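DTDP-4-dehydrorhamnose 3,5-epimerase (Elizabethkingia anophelis NUHP1, PDB 6C46) probably catalyses the epimerization at C3' and C5' of the 4-keto-6-deoxy sugar of its dTDP-linked substrate, a step in dTDP-L-rhamnose biosynthesis. Local coordinates at residues 82-92 against 127-138. Sequence-based numbering, arbitrary orientation.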
ATOM      1  N   VAL A  82       0.850   0.785   9.438  1.00 12.37           N
ATOM      2  CA  VAL A  82       1.815   1.769   8.984  1.00 12.31           C
ATOM      3  C   VAL A  82       3.125   1.090   8.624  1.00 17.46           C
ATOM      4  O   VAL A  82       3.489   0.044   9.174  1.00 17.74           O
ATOM      5  CB  VAL A  82       2.022   2.873  10.053  1.00 18.77           C
ATOM      6  CG1 VAL A  82       0.695   3.514  10.428  1.00 16.27           C
ATOM      7  CG2 VAL A  82       2.618   2.300  11.312  1.00 17.12           C
ATOM      8  N   SER A  83       3.833   1.686   7.667  1.00 15.77           N
ATOM      9  CA  SER A  83       5.143   1.180   7.282  1.00 20.94           C
ATOM     10  C   SER A  83       5.913   2.307   6.626  1.00 21.83           C
ATOM     11  O   SER A  83       5.379   3.379   6.347  1.00 15.64           O
ATOM     12  CB  SER A  83       5.037  -0.034   6.347  1.00 18.91           C
ATOM     13  OG  SER A  83       4.315   0.295   5.156  1.00 19.97           O
ATOM     14  N   CYS A  84       7.191   2.049   6.386  1.00 17.05           N
ATOM     15  CA  CYS A  84       8.076   3.042   5.804  1.00 16.59           C
ATOM     16  C   CYS A  84       8.546   2.509   4.459  1.00 19.23           C
ATOM     17  O   CYS A  84       9.133   1.425   4.398  1.00 16.56           O
ATOM     18  CB  CYS A  84       9.246   3.326   6.747  1.00 14.60           C
ATOM     19  SG  CYS A  84      10.436   4.438   6.065  1.00 20.36           S
ATOM     20  N   LEU A  85       8.219   3.228   3.383  1.00 18.10           N
ATOM     21  CA  LEU A  85       8.565   2.803   2.033  1.00 17.98           C
ATOM     22  C   LEU A  85       9.938   3.273   1.581  1.00 18.44           C
ATOM     23  O   LEU A  85      10.469   2.741   0.597  1.00 18.51           O
ATOM     24  CB  LEU A  85       7.530   3.329   1.026  1.00 17.71           C
ATOM     25  CG  LEU A  85       6.081   2.984   1.383  1.00 21.98           C
ATOM     26  CD1 LEU A  85       5.130   3.486   0.283  1.00 21.92           C
ATOM     27  CD2 LEU A  85       5.932   1.496   1.594  1.00 19.38           C
ATOM     28  N   GLU A  86      10.492   4.305   2.204  1.00 18.05           N
ATOM     29  CA  GLU A  86      11.834   4.778   1.871  0.61 21.82           C
ATOM     30  C   GLU A  86      12.412   5.411   3.131  1.00 23.09           C
ATOM     31  O   GLU A  86      11.701   6.146   3.816  1.00 20.95           O
ATOM     32  CB  GLU A  86      11.806   5.796   0.713  0.61 23.88           C
ATOM     33  CG  GLU A  86      13.189   6.272   0.249  0.61 22.12           C
ATOM     34  CD  GLU A  86      13.141   7.453  -0.728  0.61 35.85           C
ATOM     35  OE1 GLU A  86      12.030   7.908  -1.097  0.61 33.86           O
ATOM     36  OE2 GLU A  86      14.229   7.934  -1.120  0.61 39.39           O
ATOM     37  N   GLY A  87      13.669   5.126   3.437  1.00 22.90           N
ATOM     38  CA  GLY A  87      14.284   5.718   4.615  1.00 24.42           C
ATOM     39  C   GLY A  87      13.953   4.956   5.890  1.00 25.30           C
ATOM     40  O   GLY A  87      13.709   3.745   5.885  1.00 17.50           O
ATOM     41  N   ARG A  88      13.951   5.687   7.003  1.00 23.99           N
ATOM     42  CA  ARG A  88      13.757   5.096   8.320  1.00 19.50           C
ATOM     43  C   ARG A  88      12.955   6.056   9.182  1.00 20.55           C
ATOM     44  O   ARG A  88      13.243   7.259   9.201  1.00 17.92           O
ATOM     45  CB  ARG A  88      15.107   4.823   9.027  1.00 22.08           C
ATOM     46  CG  ARG A  88      16.108   3.947   8.294  1.00 25.59           C
ATOM     47  CD  ARG A  88      17.533   4.147   8.910  1.00 30.38           C
ATOM     48  NE  ARG A  88      17.524   3.904  10.353  1.00 27.72           N
ATOM     49  CZ  ARG A  88      18.151   4.637  11.269  1.00 33.00           C
ATOM     50  NH1 ARG A  88      18.870   5.707  10.923  1.00 32.06           N
ATOM     51  NH2 ARG A  88      18.064   4.279  12.545  1.00 29.15           N
ATOM     52  N   VAL A  89      11.982   5.528   9.928  1.00 19.25           N
ATOM     53  CA  VAL A  89      11.257   6.322  10.919  1.00 18.09           C
ATOM     54  C   VAL A  89      11.197   5.565  12.240  1.00 21.96           C
ATOM     55  O   VAL A  89      11.348   4.340  12.296  1.00 20.38           O
ATOM     56  CB  VAL A  89       9.824   6.690  10.488  1.00 15.15           C
ATOM     57  CG1 VAL A  89       9.814   7.444   9.139  1.00 17.69           C
ATOM     58  CG2 VAL A  89       8.928   5.420  10.456  1.00 17.68           C
ATOM     59  N   TRP A  90      10.996   6.325  13.313  1.00 18.10           N
ATOM     60  CA  TRP A  90      10.673   5.773  14.626  1.00 23.05           C
ATOM     61  C   TRP A  90       9.205   6.077  14.876  1.00 18.66           C
ATOM     62  O   TRP A  90       8.800   7.241  14.874  1.00 19.94           O
ATOM     63  CB  TRP A  90      11.555   6.369  15.725  1.00 21.68           C
ATOM     64  CG  TRP A  90      11.341   5.729  17.080  1.00 21.60           C
ATOM     65  CD1 TRP A  90      10.576   6.202  18.109  1.00 24.88           C
ATOM     66  CD2 TRP A  90      11.910   4.497  17.531  1.00 22.48           C
ATOM     67  NE1 TRP A  90      10.632   5.332  19.176  1.00 26.28           N
ATOM     68  CE2 TRP A  90      11.446   4.278  18.848  1.00 27.08           C
ATOM     69  CE3 TRP A  90      12.765   3.554  16.948  1.00 22.78           C
ATOM     70  CZ2 TRP A  90      11.813   3.157  19.596  1.00 24.99           C
ATOM     71  CZ3 TRP A  90      13.135   2.439  17.697  1.00 28.60           C
ATOM     72  CH2 TRP A  90      12.654   2.254  19.007  1.00 28.24           C
ATOM     73  N   ASP A  91       8.413   5.037  15.069  1.00 13.81           N
ATOM     74  CA  ASP A  91       6.965   5.130  15.117  1.00 12.22           C
ATOM     75  C   ASP A  91       6.497   4.761  16.518  1.00 21.49           C
ATOM     76  O   ASP A  91       6.972   3.773  17.075  1.00 17.74           O
ATOM     77  CB  ASP A  91       6.349   4.176  14.112  1.00 15.52           C
ATOM     78  CG  ASP A  91       4.886   4.435  13.910  1.00 22.68           C
ATOM     79  OD1 ASP A  91       4.528   5.157  12.946  1.00 23.57           O
ATOM     80  OD2 ASP A  91       4.102   3.945  14.744  1.00 25.67           O
ATOM     81  N   VAL A  92       5.551   5.529  17.078  1.00 14.61           N
ATOM     82  CA  VAL A  92       5.115   5.341  18.468  1.00 14.58           C
ATOM     83  C   VAL A  92       3.597   5.234  18.529  1.00 15.01           C
ATOM     84  O   VAL A  92       2.889   5.999  17.869  1.00 15.71           O
ATOM     85  CB  VAL A  92       5.592   6.508  19.368  1.00 17.60           C
ATOM     86  CG1 VAL A  92       5.012   6.366  20.763  1.00 17.61           C
ATOM     87  CG2 VAL A  92       7.126   6.546  19.440  1.00 13.83           C
ATOM     88  N   HIS A 127      -1.157   7.913  17.720  1.00 14.30           N
ATOM     89  CA  HIS A 127      -0.056   7.469  16.883  1.00 17.04           C
ATOM     90  C   HIS A 127       0.792   8.656  16.445  1.00 14.47           C
ATOM     91  O   HIS A 127       0.279   9.753  16.197  1.00 16.46           O
ATOM     92  CB  HIS A 127      -0.578   6.722  15.635  1.00 15.48           C
ATOM     93  CG  HIS A 127       0.470   6.534  14.582  1.00 18.72           C
ATOM     94  ND1 HIS A 127       0.531   7.313  13.443  1.00 22.57           N
ATOM     95  CD2 HIS A 127       1.511   5.671  14.506  1.00 21.36           C
ATOM     96  CE1 HIS A 127       1.578   6.946  12.718  1.00 22.80           C
ATOM     97  NE2 HIS A 127       2.190   5.952  13.344  1.00 24.51           N
ATOM     98  N   GLY A 128       2.091   8.417  16.307  1.00 14.67           N
ATOM     99  CA  GLY A 128       2.958   9.448  15.753  1.00 18.75           C
ATOM    100  C   GLY A 128       4.260   8.842  15.285  1.00 18.89           C
ATOM    101  O   GLY A 128       4.536   7.669  15.532  1.00 19.33           O
ATOM    102  N   PHE A 129       5.075   9.658  14.609  1.00 16.07           N
ATOM    103  CA  PHE A 129       6.373   9.156  14.178  1.00 13.66           C
ATOM    104  C   PHE A 129       7.349  10.300  13.975  1.00 18.32           C
ATOM    105  O   PHE A 129       6.954  11.455  13.809  1.00 18.46           O
ATOM    106  CB  PHE A 129       6.263   8.327  12.902  1.00 12.70           C
ATOM    107  CG  PHE A 129       6.028   9.132  11.654  1.00 18.36           C
ATOM    108  CD1 PHE A 129       7.086   9.469  10.827  1.00 22.57           C
ATOM    109  CD2 PHE A 129       4.746   9.505  11.281  1.00 21.23           C
ATOM    110  CE1 PHE A 129       6.872  10.188   9.651  1.00 25.12           C
ATOM    111  CE2 PHE A 129       4.520  10.221  10.109  1.00 26.57           C
ATOM    112  CZ  PHE A 129       5.586  10.566   9.293  1.00 23.58           C
ATOM    113  N   VAL A 130       8.647   9.958  13.979  1.00 15.25           N
ATOM    114  CA  VAL A 130       9.704  10.931  13.703  1.00 17.56           C
ATOM    115  C   VAL A 130      10.600  10.373  12.606  1.00 21.28           C
ATOM    116  O   VAL A 130      10.824   9.160  12.534  1.00 19.00           O
ATOM    117  CB  VAL A 130      10.536  11.245  14.964  1.00 19.14           C
ATOM    118  CG1 VAL A 130      11.194   9.972  15.467  1.00 17.18           C
ATOM    119  CG2 VAL A 130      11.593  12.324  14.670  1.00 22.57           C
ATOM    120  N   VAL A 131      11.072  11.247  11.720  1.00 18.35           N
ATOM    121  CA  VAL A 131      11.904  10.806  10.604  1.00 20.08           C
ATOM    122  C   VAL A 131      13.336  10.693  11.097  1.00 25.15           C
ATOM    123  O   VAL A 131      13.900  11.665  11.606  1.00 23.68           O
ATOM    124  CB  VAL A 131      11.803  11.774   9.416  1.00 23.59           C
ATOM    125  CG1 VAL A 131      12.802  11.381   8.350  1.00 19.92           C
ATOM    126  CG2 VAL A 131      10.354  11.780   8.849  1.00 19.93           C
ATOM    127  N   LEU A 132      13.930   9.516  10.939  1.00 22.23           N
ATOM    128  CA  LEU A 132      15.306   9.293  11.380  1.00 19.41           C
ATOM    129  C   LEU A 132      16.330   9.503  10.281  1.00 21.11           C
ATOM    130  O   LEU A 132      17.498   9.799  10.577  1.00 21.97           O
ATOM    131  CB  LEU A 132      15.452   7.864  11.903  1.00 28.33           C
ATOM    132  CG  LEU A 132      14.487   7.479  13.010  1.00 26.06           C
ATOM    133  CD1 LEU A 132      14.654   5.998  13.309  1.00 25.41           C
ATOM    134  CD2 LEU A 132      14.775   8.330  14.246  1.00 21.62           C
ATOM    135  N   SER A 133      15.943   9.291   9.022  1.00 21.59           N
ATOM    136  CA  SER A 133      16.860   9.404   7.895  1.00 22.12           C
ATOM    137  C   SER A 133      16.796  10.795   7.263  1.00 22.58           C
ATOM    138  O   SER A 133      16.027  11.658   7.680  1.00 21.47           O
ATOM    139  CB  SER A 133      16.550   8.312   6.884  1.00 24.97           C
ATOM    140  OG  SER A 133      15.147   8.249   6.703  1.00 23.84           O
ATOM    141  N   GLU A 134      17.605  11.017   6.223  1.00 22.90           N
ATOM    142  CA  GLU A 134      17.616  12.330   5.583  1.00 31.26           C
ATOM    143  C   GLU A 134      16.212  12.723   5.126  1.00 31.11           C
ATOM    144  O   GLU A 134      15.761  13.849   5.359  1.00 22.93           O
ATOM    145  CB  GLU A 134      18.601  12.327   4.408  1.00 34.08           C
ATOM    146  CG  GLU A 134      18.918  13.694   3.846  1.00 53.08           C
ATOM    147  CD  GLU A 134      20.055  13.666   2.807  1.00 65.56           C
ATOM    148  OE1 GLU A 134      20.673  12.592   2.616  1.00 64.87           O
ATOM    149  OE2 GLU A 134      20.328  14.724   2.190  1.00 67.31           O
ATOM    150  N   THR A 135      15.498  11.795   4.494  1.00 24.78           N
ATOM    151  CA  THR A 135      14.072  11.917   4.210  1.00 20.46           C
ATOM    152  C   THR A 135      13.466  10.528   4.333  1.00 20.73           C
ATOM    153  O   THR A 135      14.177   9.522   4.296  1.00 25.01           O
ATOM    154  CB  THR A 135      13.764  12.457   2.797  1.00 28.28           C
ATOM    155  OG1 THR A 135      14.173  11.486   1.825  1.00 32.59           O
ATOM    156  CG2 THR A 135      14.492  13.758   2.514  1.00 31.31           C
ATOM    157  N   ALA A 136      12.142  10.474   4.478  1.00 18.04           N
ATOM    158  CA  ALA A 136      11.470   9.187   4.559  1.00 17.02           C
ATOM    159  C   ALA A 136      10.088   9.290   3.938  1.00 18.94           C
ATOM    160  O   ALA A 136       9.422  10.324   4.047  1.00 19.52           O
ATOM    161  CB  ALA A 136      11.331   8.693   6.000  1.00 16.26           C
ATOM    162  N   VAL A 137       9.655   8.203   3.300  1.00 16.55           N
ATOM    163  CA  VAL A 137       8.290   8.087   2.798  1.00 14.89           C
ATOM    164  C   VAL A 137       7.545   7.140   3.731  1.00 21.14           C
ATOM    165  O   VAL A 137       8.008   6.024   4.017  1.00 18.33           O
ATOM    166  CB  VAL A 137       8.244   7.626   1.327  1.00 17.02           C
ATOM    167  CG1 VAL A 137       6.802   7.413   0.867  1.00 19.13           C
ATOM    168  CG2 VAL A 137       8.851   8.708   0.435  1.00 20.04           C
ATOM    169  N   PHE A 138       6.430   7.626   4.267  1.00 17.63           N
ATOM    170  CA  PHE A 138       5.664   6.951   5.307  1.00 15.70           C
ATOM    171  C   PHE A 138       4.318   6.568   4.718  1.00 20.01           C
ATOM    172  O   PHE A 138       3.675   7.392   4.068  1.00 24.21           O
ATOM    173  CB  PHE A 138       5.472   7.884   6.516  1.00 12.79           C
ATOM    174  CG  PHE A 138       4.770   7.241   7.701  1.00 22.46           C
ATOM    175  CD1 PHE A 138       5.458   6.362   8.542  1.00 19.36           C
ATOM    176  CD2 PHE A 138       3.454   7.587   8.026  1.00 23.60           C
ATOM    177  CE1 PHE A 138       4.830   5.806   9.666  1.00 19.99           C
ATOM    178  CE2 PHE A 138       2.817   7.023   9.163  1.00 21.64           C
ATOM    179  CZ  PHE A 138       3.527   6.123   9.970  1.00 20.15           C
TER
HETATM  180  O   HOH W   1      15.538   7.928   2.088  1.00 56.04           O
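Asp91 and His127 meet across two antiparallel strands: NE2 of the imidazole donates to Asp91 OD1 at 2.5 Å. The carboxylate comes in at the ring edge, its plane turned 31° from that of the imidazole, and OD1 accepts the N-H on its syn lone pair. CG anti to the backbone N (chi1 -168°) carries the carboxylate toward His127, and OD1 also lies at the Phe138 ring edge, 3.3 Å from Phe138 CZ. Val82 CB meets Phe138 CZ at 3.6 Å. The Phe129 and Phe138 rings lie face to face, nearly parallel and displaced, Phe129 CE2 3.5 Å above the Phe138 plane toward its rim. Val89 joins this apolar cluster, reaching Phe129 and Ala136 through CG1 and Phe138 through CG2. The cluster lies between two antiparallel sheets of the cupin fold, both segments crossing between them. Val82 and His127 bring it close to Tyr140 and His70, the predicted proton donor and acceptor.

In one sheet Trp90 and Val130 exchange backbone hydrogen bonds, and Trp90 CB packs 3.6 Å from Val130 CG1. Leu132 lays CD1 against Trp90 CB and the backbone between Val89 and Trp90, while its CB lies over one face of the Arg88 guanidinium, which is salt-bridged to Glu110. At the turn, Ser133 OG accepts from Arg88 N at 2.8 Å and donates to Thr135 O from above the carbonyl plane. In the other sheet a classic beta bulge sets Leu85 and Glu86 opposite the single residue Val137, whose O accepts from Leu85 N and whose N donates to Glu86 O. Tyr33 of the second subunit packs on Val137.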